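Local coordinates for CRISPR protein (PDB 4MJK) that probably serves as a Cas5-type subunit of an archaeal type I-A Cascade, the CRISPR complex that carries guide RNA in defence against foreign nucleic acid, at residues G190-R195 and E241-V246; Q194-E199 and R229-T234; T176-P181 and G256-I261. All blocks are in the same frame, centred on the assembly; numbering follows the deposited sequence.

Contact 1: residues G190-R195 and E241-V246; sequences GILSQR and ECLVEV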
loop_
_atom_site.group_PDB
_atom_site.type_symbol
_atom_site.label_atom_id
_atom_site.label_comp_id
_atom_site.label_asym_id
_atom_site.label_seq_id
_atom_site.Cartn_x
_atom_site.Cartn_y
_atom_site.Cartn_z
ATOM N N GLY A 190 15.582 -23.195 19.393
ATOM C CA GLY A 190 14.258 -23.001 19.947
ATOM C C GLY A 190 13.688 -21.624 19.634
ATOM O O GLY A 190 14.393 -20.611 19.662
ATOM N N ILE A 191 12.405 -21.584 19.321
ATOM C CA ILE A 191 11.717 -20.313 19.132
ATOM C C ILE A 191 11.223 -19.829 20.486
ATOM O O ILE A 191 10.469 -20.539 21.165
ATOM C CB ILE A 191 10.530 -20.471 18.183
ATOM C CG1 ILE A 191 11.046 -20.804 16.776
ATOM C CG2 ILE A 191 9.624 -19.201 18.204
ATOM C CD1 ILE A 191 9.973 -21.122 15.777
ATOM N N LEU A 192 11.662 -18.643 20.894
ATOM C CA LEU A 192 11.226 -18.068 22.178
ATOM C C LEU A 192 9.909 -17.295 22.059
ATOM O O LEU A 192 9.060 -17.366 22.944
ATOM C CB LEU A 192 12.303 -17.159 22.756
ATOM C CG LEU A 192 13.644 -17.843 23.031
ATOM C CD1 LEU A 192 14.735 -16.804 23.323
ATOM C CD2 LEU A 192 13.493 -18.822 24.191
ATOM N N SER A 193 9.755 -16.537 20.976
ATOM C CA SER A 193 8.479 -15.880 20.692
ATOM C C SER A 193 8.146 -15.977 19.210
ATOM O O SER A 193 9.023 -15.871 18.335
ATOM C CB SER A 193 8.460 -14.438 21.180
ATOM O OG SER A 193 9.616 -13.763 20.750
ATOM N N GLN A 194 6.866 -16.194 18.948
ATOM C CA GLN A 194 6.427 -16.755 17.681
ATOM C C GLN A 194 6.351 -15.900 16.453
ATOM O O GLN A 194 6.272 -14.662 16.485
ATOM C CB GLN A 194 5.094 -17.487 17.820
ATOM C CG GLN A 194 5.266 -18.951 18.183
ATOM C CD GLN A 194 5.959 -19.741 17.090
ATOM O OE1 GLN A 194 6.259 -19.215 16.011
ATOM N NE2 GLN A 194 6.207 -21.017 17.359
ATOM N N ARG A 195 6.321 -16.677 15.374
ATOM C CA ARG A 195 6.333 -16.277 13.998
ATOM C C ARG A 195 7.741 -16.074 13.461
ATOM O O ARG A 195 8.295 -14.977 13.463
ATOM C CB ARG A 195 5.348 -15.157 13.710
ATOM C CG ARG A 195 3.917 -15.681 13.660
ATOM C CD ARG A 195 3.739 -16.641 12.494
ATOM N NE ARG A 195 2.963 -16.008 11.431
ATOM C CZ ARG A 195 2.963 -16.386 10.156
ATOM N NH1 ARG A 195 3.709 -17.404 9.756
ATOM N NH2 ARG A 195 2.214 -15.737 9.278
ATOM N N GLU A 241 11.511 -13.764 18.697
ATOM C CA GLU A 241 12.857 -14.010 19.185
ATOM C C GLU A 241 13.153 -15.506 19.134
ATOM O O GLU A 241 12.268 -16.324 19.370
ATOM C CB GLU A 241 12.985 -13.509 20.630
ATOM C CG GLU A 241 14.398 -13.505 21.168
ATOM C CD GLU A 241 14.481 -12.879 22.554
ATOM O OE1 GLU A 241 13.429 -12.467 23.094
ATOM O OE2 GLU A 241 15.599 -12.796 23.103
ATOM N N CYS A 242 14.392 -15.862 18.814
ATOM C CA CYS A 242 14.787 -17.261 18.895
ATOM C C CYS A 242 16.211 -17.469 19.389
ATOM O O CYS A 242 17.054 -16.559 19.351
ATOM C CB CYS A 242 14.578 -17.962 17.562
ATOM S SG CYS A 242 15.604 -17.282 16.310
ATOM N N LEU A 243 16.461 -18.686 19.861
ATOM C CA LEU A 243 17.794 -19.124 20.240
ATOM C C LEU A 243 18.430 -19.853 19.068
ATOM O O LEU A 243 17.839 -20.768 18.487
ATOM C CB LEU A 243 17.714 -20.056 21.445
ATOM C CG LEU A 243 17.181 -19.407 22.722
ATOM C CD1 LEU A 243 16.833 -20.479 23.761
ATOM C CD2 LEU A 243 18.204 -18.414 23.275
ATOM N N VAL A 244 19.629 -19.439 18.699
ATOM C CA VAL A 244 20.260 -20.000 17.515
ATOM C C VAL A 244 21.683 -20.412 17.836
ATOM O O VAL A 244 22.416 -19.669 18.503
ATOM C CB VAL A 244 20.270 -18.985 16.355
ATOM C CG1 VAL A 244 20.892 -19.601 15.128
ATOM C CG2 VAL A 244 18.842 -18.526 16.040
ATOM N N GLU A 245 22.064 -21.599 17.377
ATOM C CA GLU A 245 23.434 -22.068 17.517
ATOM C C GLU A 245 24.187 -21.750 16.232
ATOM O O GLU A 245 23.736 -22.091 15.135
ATOM C CB GLU A 245 23.453 -23.576 17.770
ATOM C CG GLU A 245 24.545 -24.051 18.694
ATOM C CD GLU A 245 24.188 -25.400 19.334
ATOM O OE1 GLU A 245 23.908 -26.357 18.569
ATOM O OE2 GLU A 245 24.152 -25.494 20.585
ATOM N N VAL A 246 25.341 -21.106 16.363
ATOM C CA VAL A 246 26.057 -20.619 15.185
ATOM C C VAL A 246 27.506 -21.107 15.157
ATOM O O VAL A 246 28.259 -20.894 16.106
ATOM C CB VAL A 246 26.017 -19.069 15.130
ATOM C CG1 VAL A 246 26.704 -18.552 13.881
ATOM C CG2 VAL A 246 24.560 -18.585 15.173
#
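Gly190 to Ser193 pair with Glu241 to Leu243 as the end of an antiparallel strand pair that breaks into a classic beta bulge, at the surface of a small three-stranded sheet. Gly190 and Leu243 form a hydrogen-bonded pair: Leu243 N donates to Gly190 O at 2.8 Å, while the return bond from Gly190 N is weak. Ile191 and Cys242 follow as a non-hydrogen-bonded pair. Beyond them Leu192 is the extra residue, and both it and Ser193 face Glu241. Glu241 O is therefore gripped twice, by Leu192 N at 2.8 Å through a bent bond (N-H...O 135°) and by Ser193 N at 3.0 Å and much straighter (169°). Glu241 N closes the pair through a longer bond of 3.3 Å to Ser193 O.

The bulge swings Leu192 toward the partner strand. With CG anti to its carbonyl carbon (chi1 -60°), Leu192 lies roughly perpendicular to Leu243, its CD1 3.6 Å from Leu243 CG; the same methyl also rests against the extended Glu241 chain at CG. The hydroxyl of Ser193 is held by Thr239 O, just ahead of the partner strand. Strand 241-246 is the middle one of its sheet, with 186-193 along one edge and 174-176 along the other, and its Val244 and Val246 reach Ile261 of strand 258-263.

Contact 2: residues Q194-E199 and R229-T234; sequences QRWEFE and RIPIMT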
loop_
_atom_site.group_PDB
_atom_site.type_symbol
_atom_site.label_atom_id
_atom_site.label_comp_id
_atom_site.label_asym_id
_atom_site.label_seq_id
_atom_site.Cartn_x
_atom_site.Cartn_y
_atom_site.Cartn_z
ATOM N N GLN A 194 6.866 -16.194 18.948
ATOM C CA GLN A 194 6.427 -16.755 17.681
ATOM C C GLN A 194 6.351 -15.900 16.453
ATOM O O GLN A 194 6.272 -14.662 16.485
ATOM C CB GLN A 194 5.094 -17.487 17.820
ATOM C CG GLN A 194 5.266 -18.951 18.183
ATOM C CD GLN A 194 5.959 -19.741 17.090
ATOM O OE1 GLN A 194 6.259 -19.215 16.011
ATOM N NE2 GLN A 194 6.207 -21.017 17.359
ATOM N N ARG A 195 6.321 -16.677 15.374
ATOM C CA ARG A 195 6.333 -16.277 13.998
ATOM C C ARG A 195 7.741 -16.074 13.461
ATOM O O ARG A 195 8.295 -14.977 13.463
ATOM C CB ARG A 195 5.348 -15.157 13.710
ATOM C CG ARG A 195 3.917 -15.681 13.660
ATOM C CD ARG A 195 3.739 -16.641 12.494
ATOM N NE ARG A 195 2.963 -16.008 11.431
ATOM C CZ ARG A 195 2.963 -16.386 10.156
ATOM N NH1 ARG A 195 3.709 -17.404 9.756
ATOM N NH2 ARG A 195 2.214 -15.737 9.278
ATOM N N TRP A 196 8.296 -17.195 13.019
ATOM C CA TRP A 196 9.499 -17.228 12.219
ATOM C C TRP A 196 9.203 -17.996 10.929
ATOM O O TRP A 196 9.052 -19.226 10.931
ATOM C CB TRP A 196 10.631 -17.885 12.991
ATOM C CG TRP A 196 11.133 -16.995 14.082
ATOM C CD1 TRP A 196 10.639 -16.895 15.366
ATOM C CD2 TRP A 196 12.184 -16.033 13.979
ATOM N NE1 TRP A 196 11.353 -15.955 16.067
ATOM C CE2 TRP A 196 12.301 -15.405 15.238
ATOM C CE3 TRP A 196 13.056 -15.651 12.946
ATOM C CZ2 TRP A 196 13.252 -14.417 15.492
ATOM C CZ3 TRP A 196 13.997 -14.680 13.200
ATOM C CH2 TRP A 196 14.089 -14.069 14.465
ATOM N N GLU A 197 9.120 -17.266 9.829
ATOM C CA GLU A 197 8.840 -17.868 8.541
ATOM C C GLU A 197 10.141 -18.215 7.805
ATOM O O GLU A 197 11.226 -18.028 8.351
ATOM C CB GLU A 197 7.970 -16.923 7.715
ATOM C CG GLU A 197 6.494 -17.275 7.775
ATOM C CD GLU A 197 6.134 -18.400 6.818
ATOM O OE1 GLU A 197 4.926 -18.695 6.683
ATOM O OE2 GLU A 197 7.056 -18.987 6.197
ATOM N N PHE A 198 10.006 -18.749 6.590
ATOM C CA PHE A 198 11.121 -19.078 5.714
ATOM C C PHE A 198 10.957 -18.254 4.440
ATOM O O PHE A 198 9.836 -18.057 3.955
ATOM C CB PHE A 198 11.081 -20.556 5.281
ATOM C CG PHE A 198 11.319 -21.548 6.395
ATOM C CD1 PHE A 198 12.559 -22.150 6.548
ATOM C CD2 PHE A 198 10.301 -21.873 7.284
ATOM C CE1 PHE A 198 12.781 -23.065 7.563
ATOM C CE2 PHE A 198 10.515 -22.794 8.310
ATOM C CZ PHE A 198 11.755 -23.389 8.442
ATOM N N GLU A 199 12.065 -17.817 3.860
ATOM C CA GLU A 199 11.976 -17.084 2.612
ATOM C C GLU A 199 13.282 -17.250 1.853
ATOM O O GLU A 199 14.351 -17.230 2.455
ATOM C CB GLU A 199 11.676 -15.607 2.903
ATOM C CG GLU A 199 11.385 -14.751 1.675
ATOM C CD GLU A 199 10.276 -13.738 1.961
ATOM O OE1 GLU A 199 9.093 -14.130 1.900
ATOM O OE2 GLU A 199 10.601 -12.570 2.279
ATOM N N ARG A 229 15.557 -17.393 7.729
ATOM C CA ARG A 229 14.436 -17.378 8.654
ATOM C C ARG A 229 14.143 -15.900 8.906
ATOM O O ARG A 229 15.069 -15.105 9.013
ATOM C CB ARG A 229 14.769 -18.095 9.964
ATOM C CG ARG A 229 15.094 -19.570 9.793
ATOM C CD ARG A 229 13.951 -20.371 9.151
ATOM N NE ARG A 229 12.696 -20.378 9.912
ATOM C CZ ARG A 229 12.344 -21.326 10.784
ATOM N NH1 ARG A 229 13.160 -22.346 11.036
ATOM N NH2 ARG A 229 11.175 -21.262 11.406
ATOM N N ILE A 230 12.864 -15.537 8.945
ATOM C CA ILE A 230 12.467 -14.133 9.058
ATOM C C ILE A 230 11.409 -14.000 10.137
ATOM O O ILE A 230 10.491 -14.828 10.222
ATOM C CB ILE A 230 11.894 -13.576 7.714
ATOM C CG1 ILE A 230 10.808 -14.508 7.165
ATOM C CG2 ILE A 230 13.017 -13.430 6.674
ATOM C CD1 ILE A 230 10.040 -13.970 5.958
ATOM N N PRO A 231 11.523 -12.961 10.971
ATOM C CA PRO A 231 10.521 -12.804 12.027
ATOM C C PRO A 231 9.265 -12.096 11.508
ATOM O O PRO A 231 9.355 -11.186 10.669
ATOM C CB PRO A 231 11.238 -11.926 13.048
ATOM C CG PRO A 231 12.127 -11.038 12.199
ATOM C CD PRO A 231 12.570 -11.922 11.034
ATOM N N ILE A 232 8.112 -12.526 12.015
ATOM C CA ILE A 232 6.825 -11.952 11.664
ATOM C C ILE A 232 6.130 -11.577 12.973
ATOM O O ILE A 232 5.754 -12.433 13.775
ATOM C CB ILE A 232 5.936 -12.942 10.890
ATOM C CG1 ILE A 232 6.660 -13.492 9.641
ATOM C CG2 ILE A 232 4.575 -12.301 10.573
ATOM C CD1 ILE A 232 6.648 -12.590 8.471
HETATM N N MSE A 233 5.992 -10.280 13.180
HETATM C CA MSE A 233 5.422 -9.729 14.393
HETATM C C MSE A 233 3.913 -9.932 14.368
HETATM O O MSE A 233 3.267 -9.650 13.358
HETATM C CB MSE A 233 5.749 -8.233 14.395
HETATM C CG MSE A 233 5.498 -7.482 15.659
HETATM SE SE MSE A 233 6.308 -5.711 15.454
HETATM C CE MSE A 233 7.900 -5.991 16.558
ATOM N N THR A 234 3.348 -10.434 15.463
ATOM C CA THR A 234 1.901 -10.628 15.545
ATOM C C THR A 234 1.240 -9.641 16.503
ATOM O O THR A 234 0.018 -9.535 16.548
ATOM C CB THR A 234 1.536 -12.059 15.982
ATOM O OG1 THR A 234 2.262 -12.404 17.167
ATOM C CG2 THR A 234 1.875 -13.051 14.884
#
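Arg229 curls over the neighbouring strand and lays its guanidinium flat on the Phe198 ring, the planes 17° apart and the CZ atom of Arg229 3.6 Å from the ring centroid of Phe198, a cation-pi stack. The bend at chi2 (-59°) puts CD over the same ring face, a CH-pi contact, and the one at chi3 (-61°) turns the guanidinium back onto it. In its own plane the guanidinium donates twice to backbone: NH2 to Trp196 O at 3.0 Å and NE to Glu197 O at 3.2 Å. Glu197 O also accepts from Ile230 N, the two donors arriving from opposite faces of its carbonyl plane. An alanine at Arg229 is likely to leave the Phe198 ring without its stacked partner, free to turn, and Trp196 O without its donor.

The buried part is closely packed. Pro231 CB sits 3.8 Å from the centroid of the six-membered ring of Trp196, almost on its normal, and Pro240 also touches both residues. On the other side of the strands, Ile230 CD1 packs against Glu199 CB, and Tyr29 adjoins Ile230. Toward solvent contacts are sparser: the exposed Thr234 touches only through CG2, on Arg195 CG, and Arg195 NH1 makes a long 3.5 Å salt bridge to Glu197 OE1. Trp196 to Phe198 pair with Arg229 to Pro231 in regular antiparallel register, strand 225-231 being the central member of a three-stranded antiparallel sheet.

Contact 3: residues T176-P181 and G256-I261; sequences TDYSFP and GGEVVI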
loop_
_atom_site.group_PDB
_atom_site.type_symbol
_atom_site.label_atom_id
_atom_site.label_comp_id
_atom_site.label_asym_id
_atom_site.label_seq_id
_atom_site.Cartn_x
_atom_site.Cartn_y
_atom_site.Cartn_z
ATOM N N THR A 176 18.524 -13.971 19.036
ATOM C CA THR A 176 18.413 -12.937 18.000
ATOM C C THR A 176 16.956 -12.658 17.711
ATOM O O THR A 176 16.116 -13.549 17.820
ATOM C CB THR A 176 19.168 -13.299 16.676
ATOM O OG1 THR A 176 19.124 -12.187 15.765
ATOM C CG2 THR A 176 18.556 -14.520 15.989
ATOM N N ASP A 177 16.651 -11.407 17.396
ATOM C CA ASP A 177 15.329 -11.056 16.910
ATOM C C ASP A 177 15.422 -10.491 15.489
ATOM O O ASP A 177 14.467 -9.908 14.986
ATOM C CB ASP A 177 14.583 -10.115 17.878
ATOM C CG ASP A 177 15.350 -8.856 18.196
ATOM O OD1 ASP A 177 16.300 -8.522 17.484
ATOM O OD2 ASP A 177 14.981 -8.165 19.165
ATOM N N TYR A 178 16.573 -10.702 14.845
ATOM C CA TYR A 178 16.743 -10.379 13.422
ATOM C C TYR A 178 16.672 -11.608 12.534
ATOM O O TYR A 178 17.046 -12.709 12.955
ATOM C CB TYR A 178 18.101 -9.741 13.183
ATOM C CG TYR A 178 18.213 -8.323 13.663
ATOM C CD1 TYR A 178 18.640 -8.047 14.955
ATOM C CD2 TYR A 178 17.920 -7.265 12.816
ATOM C CE1 TYR A 178 18.768 -6.747 15.410
ATOM C CE2 TYR A 178 18.032 -5.956 13.255
ATOM C CZ TYR A 178 18.469 -5.708 14.555
ATOM O OH TYR A 178 18.593 -4.426 15.003
ATOM N N SER A 179 16.245 -11.407 11.288
ATOM C CA SER A 179 16.302 -12.464 10.293
ATOM C C SER A 179 17.728 -12.997 10.197
ATOM O O SER A 179 18.690 -12.300 10.540
ATOM C CB SER A 179 15.830 -11.932 8.925
ATOM O OG SER A 179 16.760 -10.982 8.402
ATOM N N PHE A 180 17.879 -14.233 9.730
ATOM C CA PHE A 180 19.204 -14.799 9.565
ATOM C C PHE A 180 19.231 -15.867 8.489
ATOM O O PHE A 180 18.232 -16.532 8.241
ATOM C CB PHE A 180 19.696 -15.388 10.884
ATOM C CG PHE A 180 18.761 -16.409 11.485
ATOM C CD1 PHE A 180 17.731 -16.011 12.338
ATOM C CD2 PHE A 180 18.920 -17.768 11.208
ATOM C CE1 PHE A 180 16.882 -16.936 12.903
ATOM C CE2 PHE A 180 18.070 -18.710 11.778
ATOM C CZ PHE A 180 17.048 -18.291 12.617
ATOM N N PRO A 181 20.392 -16.051 7.857
ATOM C CA PRO A 181 20.490 -17.115 6.856
ATOM C C PRO A 181 20.433 -18.481 7.541
ATOM O O PRO A 181 21.057 -18.703 8.580
ATOM C CB PRO A 181 21.852 -16.863 6.201
ATOM C CG PRO A 181 22.645 -16.137 7.234
ATOM C CD PRO A 181 21.674 -15.353 8.084
ATOM N N GLY A 256 25.718 -4.140 21.601
ATOM C CA GLY A 256 24.774 -4.013 22.692
ATOM C C GLY A 256 23.838 -5.198 22.639
ATOM O O GLY A 256 24.287 -6.341 22.573
ATOM N N GLY A 257 22.535 -4.939 22.647
ATOM C CA GLY A 257 21.567 -6.021 22.600
ATOM C C GLY A 257 21.250 -6.535 21.201
ATOM O O GLY A 257 20.588 -7.558 21.055
ATOM N N GLU A 258 21.714 -5.836 20.171
ATOM C CA GLU A 258 21.368 -6.201 18.800
ATOM C C GLU A 258 22.314 -7.279 18.297
ATOM O O GLU A 258 23.536 -7.102 18.314
ATOM C CB GLU A 258 21.452 -4.991 17.876
ATOM C CG GLU A 258 20.766 -3.715 18.401
ATOM C CD GLU A 258 19.254 -3.862 18.546
ATOM O OE1 GLU A 258 18.591 -4.315 17.587
ATOM O OE2 GLU A 258 18.723 -3.517 19.627
ATOM N N VAL A 259 21.749 -8.391 17.845
ATOM C CA VAL A 259 22.550 -9.503 17.343
ATOM C C VAL A 259 22.105 -9.929 15.949
ATOM O O VAL A 259 20.935 -10.202 15.716
ATOM C CB VAL A 259 22.470 -10.727 18.274
ATOM C CG1 VAL A 259 23.393 -11.845 17.769
ATOM C CG2 VAL A 259 22.835 -10.338 19.703
ATOM N N VAL A 260 23.037 -9.980 15.010
ATOM C CA VAL A 260 22.683 -10.471 13.698
ATOM C C VAL A 260 23.660 -11.565 13.258
ATOM O O VAL A 260 24.850 -11.499 13.535
ATOM C CB VAL A 260 22.630 -9.334 12.666
ATOM C CG1 VAL A 260 24.033 -8.752 12.412
ATOM C CG2 VAL A 260 21.986 -9.827 11.389
ATOM N N ILE A 261 23.142 -12.572 12.575
ATOM C CA ILE A 261 23.964 -13.696 12.139
ATOM C C ILE A 261 24.439 -13.468 10.710
ATOM O O ILE A 261 23.650 -13.117 9.838
ATOM C CB ILE A 261 23.171 -15.015 12.220
ATOM C CG1 ILE A 261 22.792 -15.319 13.667
ATOM C CG2 ILE A 261 23.983 -16.189 11.648
ATOM C CD1 ILE A 261 21.665 -16.321 13.780
HETATM O O HOH W 1 20.186 -12.728 12.890
HETATM O O HOH W 2 18.819 -9.086 18.445
#
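An ST turn links the two small sheets here, and its threonine ties the turn to strand 258-263, an edge strand of the six-stranded antiparallel sheet within this chain. Thr176 OG1 accepts from Tyr178 N at 3.1 Å, closing the turn, and donates to Val259 O at 2.7 Å from above the carbonyl plane. The hydroxyl lies anti to the backbone N (chi1 -174°), which carries it across to the strand. Two waters fill in where direct backbone pairing is missing. One accepts from Ile261 N and donates to both Thr176 OG1 and Ser179 O; the other accepts from Val259 N and donates to Asp177 OD1.

Farther along, Phe180 and Ile261 run alongside each other in the same direction, with Ile261 CD1 3.6 Å from Phe180 CB. Val186 of strand 186-193 and Val244 of strand 241-246 touch both side chains, so the pair belongs to the buried apolar layer between the sheets. Pro181 CD approaches Ile261 O at 3.5 Å.

At the opposite end the contact is polar, with the buried Tyr178 meeting the partly exposed Glu258. Lys72 forms salt bridges with both Asp177 and Glu258, which probably eases the closeness of the two acids, while Phe131 meets the Tyr178 ring edge-to-face. The phenol of Tyr178 donates from its OH to Glu258 OE1 at 2.6 Å, on the anti side of a carboxylate turned 89° to the ring.

Overall arrangement
Contact 1 lies on the same side of the chain's centre as contact 2 and as contact 3, its centre about 10 Å from the centre of each, while the centres of contacts 2 and 3 are about 13 Å apart. Gln194 and Arg195 carry the chain from the bulge of contact 1 into contact 2. Trp196 is a shared hub: its CZ2 lies 3.8 Å from Cys242 SG of contact 1, and its CZ3 lies 3.7 Å from Phe180 CE1 of contact 3. Residues 176-181 bridge both small sheets, since Thr176 N probably bonds Cys242 O (3.0 Å) and Arg229 N probably bonds Phe180 O (2.9 Å), while contact 3 joins them to the larger sheet.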